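Signal peptidase I (Enterococcus faecalis, PDB 4ME8) probably cleaves the hydrophobic N-terminal signal or leader sequences from secreted proteins, as a serine-type endopeptidase of the S26 family. Local coordinates at residues A[30-35]-A[43-48]. Residues are numbered along the deposited sequence; the frame is centred on the assembly and turned at random.
Sequences FDIIAF and RVAKRL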
loop_
_atom_site.group_PDB
_atom_site.type_symbol
_atom_site.label_atom_id
_atom_site.label_comp_id
_atom_site.label_asym_id
_atom_site.label_seq_id
_atom_site.Cartn_x
_atom_site.Cartn_y
_atom_site.Cartn_z
ATOM N N PHE A 30 7.057 4.485 -1.436
ATOM C CA PHE A 30 7.916 3.560 -0.697
ATOM C C PHE A 30 8.443 4.137 0.626
ATOM O O PHE A 30 9.146 3.448 1.365
ATOM C CB PHE A 30 9.059 2.998 -1.559
ATOM C CG PHE A 30 8.595 2.291 -2.815
ATOM C CD1 PHE A 30 7.620 1.309 -2.758
ATOM C CD2 PHE A 30 9.166 2.584 -4.047
ATOM C CE1 PHE A 30 7.207 0.639 -3.903
ATOM C CE2 PHE A 30 8.763 1.913 -5.197
ATOM C CZ PHE A 30 7.786 0.933 -5.123
ATOM N N ASP A 31 8.086 5.381 0.934
ATOM C CA ASP A 31 8.263 5.900 2.282
ATOM C C ASP A 31 7.356 5.139 3.250
ATOM O O ASP A 31 6.246 4.703 2.892
ATOM C CB ASP A 31 7.929 7.399 2.362
ATOM C CG ASP A 31 9.022 8.291 1.763
ATOM O OD1 ASP A 31 10.102 7.780 1.388
ATOM O OD2 ASP A 31 8.801 9.528 1.689
ATOM N N ILE A 32 7.852 4.978 4.473
ATOM C CA ILE A 32 7.059 4.417 5.559
ATOM C C ILE A 32 6.425 5.581 6.304
ATOM O O ILE A 32 7.100 6.554 6.634
ATOM C CB ILE A 32 7.917 3.532 6.489
ATOM C CG1 ILE A 32 8.201 2.213 5.778
ATOM C CG2 ILE A 32 7.201 3.247 7.805
ATOM C CD1 ILE A 32 9.363 1.453 6.358
ATOM N N ILE A 33 5.119 5.479 6.538
ATOM C CA ILE A 33 4.375 6.568 7.151
ATOM C C ILE A 33 3.528 6.105 8.326
ATOM O O ILE A 33 2.937 5.023 8.293
ATOM C CB ILE A 33 3.490 7.300 6.120
ATOM C CG1 ILE A 33 2.602 6.326 5.340
ATOM C CG2 ILE A 33 4.362 8.073 5.138
ATOM C CD1 ILE A 33 1.579 7.033 4.481
ATOM N N ALA A 34 3.469 6.939 9.361
ATOM C CA ALA A 34 2.660 6.654 10.535
ATOM C C ALA A 34 1.384 7.494 10.520
ATOM O O ALA A 34 1.418 8.677 10.171
ATOM C CB ALA A 34 3.455 6.918 11.794
ATOM N N PHE A 35 0.273 6.867 10.909
ATOM C CA PHE A 35 -1.067 7.467 10.837
ATOM C C PHE A 35 -2.067 6.665 11.680
ATOM O O PHE A 35 -1.856 5.474 11.911
ATOM C CB PHE A 35 -1.552 7.485 9.390
ATOM C CG PHE A 35 -1.535 6.131 8.734
ATOM C CD1 PHE A 35 -0.406 5.687 8.069
ATOM C CD2 PHE A 35 -2.644 5.298 8.793
ATOM C CE1 PHE A 35 -0.381 4.443 7.480
ATOM C CE2 PHE A 35 -2.623 4.052 8.205
ATOM C CZ PHE A 35 -1.492 3.624 7.547
ATOM N N ARG A 43 -2.600 4.044 16.176
ATOM C CA ARG A 43 -1.422 4.434 15.422
ATOM C C ARG A 43 -0.798 3.178 14.796
ATOM O O ARG A 43 -0.646 2.148 15.445
ATOM C CB ARG A 43 -0.405 5.188 16.287
ATOM C CG ARG A 43 0.354 6.230 15.484
ATOM C CD ARG A 43 1.725 6.603 16.033
ATOM N NE ARG A 43 2.284 7.690 15.225
ATOM C CZ ARG A 43 3.568 8.052 15.169
ATOM N NH1 ARG A 43 4.513 7.419 15.865
ATOM N NH2 ARG A 43 3.908 9.067 14.381
ATOM N N VAL A 44 -0.476 3.260 13.517
ATOM C CA VAL A 44 0.124 2.137 12.812
ATOM C C VAL A 44 1.096 2.687 11.766
ATOM O O VAL A 44 1.028 3.863 11.394
ATOM C CB VAL A 44 -0.986 1.226 12.205
ATOM C CG1 VAL A 44 -1.769 1.949 11.114
ATOM C CG2 VAL A 44 -0.408 -0.088 11.686
ATOM N N ALA A 45 2.030 1.847 11.338
ATOM C CA ALA A 45 3.018 2.216 10.344
ATOM C C ALA A 45 2.814 1.356 9.111
ATOM O O ALA A 45 2.702 0.135 9.223
ATOM C CB ALA A 45 4.409 2.005 10.906
ATOM N N LYS A 46 2.734 1.993 7.941
ATOM C CA LYS A 46 2.620 1.277 6.669
ATOM C C LYS A 46 3.425 1.981 5.586
ATOM O O LYS A 46 3.802 3.135 5.745
ATOM C CB LYS A 46 1.158 1.148 6.216
ATOM C CG LYS A 46 0.251 0.332 7.140
ATOM C CD LYS A 46 0.587 -1.155 7.163
ATOM C CE LYS A 46 -0.066 -1.805 8.372
ATOM N NZ LYS A 46 0.080 -3.282 8.433
ATOM N N ARG A 47 3.682 1.261 4.497
ATOM C CA ARG A 47 4.413 1.781 3.355
ATOM C C ARG A 47 3.491 2.472 2.342
ATOM O O ARG A 47 2.433 1.954 1.973
ATOM C CB ARG A 47 5.207 0.664 2.669
ATOM C CG ARG A 47 6.402 1.188 1.894
ATOM C CD ARG A 47 7.251 0.074 1.303
ATOM N NE ARG A 47 8.048 -0.616 2.319
ATOM C CZ ARG A 47 9.266 -0.239 2.721
ATOM N NH1 ARG A 47 9.848 0.842 2.209
ATOM N NH2 ARG A 47 9.903 -0.945 3.651
ATOM N N LEU A 48 3.906 3.663 1.922
ATOM C CA LEU A 48 3.188 4.421 0.916
ATOM C C LEU A 48 3.412 3.747 -0.436
ATOM O O LEU A 48 4.553 3.562 -0.862
ATOM C CB LEU A 48 3.683 5.873 0.897
ATOM C CG LEU A 48 3.006 6.815 -0.104
ATOM C CD1 LEU A 48 1.490 6.650 -0.057
ATOM C CD2 LEU A 48 3.399 8.250 0.195
#
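Arg43 reaches across to Ala34, laying one face of the guanidinium over the methyl group; NH2 comes to 3.4 Å from Ala34 CB. Val44 and Phe35 form a hydrogen-bonded antiparallel pair, each backbone N donating to the other's O. Their side chains lie alongside and point the same way, with Val44 CG1 3.7 Å from Phe35 CE2, while Val44 O sits over one face of the ring, toward its rim. Ala45 and Ala34 form a non-hydrogen-bonded pair whose methyls are on the side of the sheet opposite Phe35. Strands 32-36 and 43-50, adjacent in sequence, form a beta hairpin within the antiparallel sheet that carries Lys46, the predicted active-site lysine, consistent with the Ser/Lys dyad of S26 signal peptidases. Lys46 pairs with Ile33 through two backbone hydrogen bonds, Ile33 N to Lys46 O and Lys46 N to Ile33 O, and its aliphatic chain crosses the end of the Phe35 ring, CG lying 3.7 Å from CZ. Phe35 CG occupies the position between its own backbone N and carbonyl carbon (chi1 55°), which swings the ring back toward this lysine. Beyond, the Lys46 chain leads away from strand 32-36, and its NZ is hydrogen-bonded to Ser120 OG. On the face shared by Ala34 and Ala45, Arg47 lies opposite Ile32, whose CG1 is centred over the guanidinium and whose CD1 approaches NH2 at 3.7 Å. A bend at chi3 (-74°) turns the group so that NH1 meets Phe30 O near the guanidinium plane, in a weak bond of 2.8 Å; NH2 makes a salt bridge with Asp115. At Leu48, the backbone N donates almost straight to Asp31 O at 2.7 Å, and its O accepts from Phe30 N, while its side chain packs on Tyr110 and Pro27.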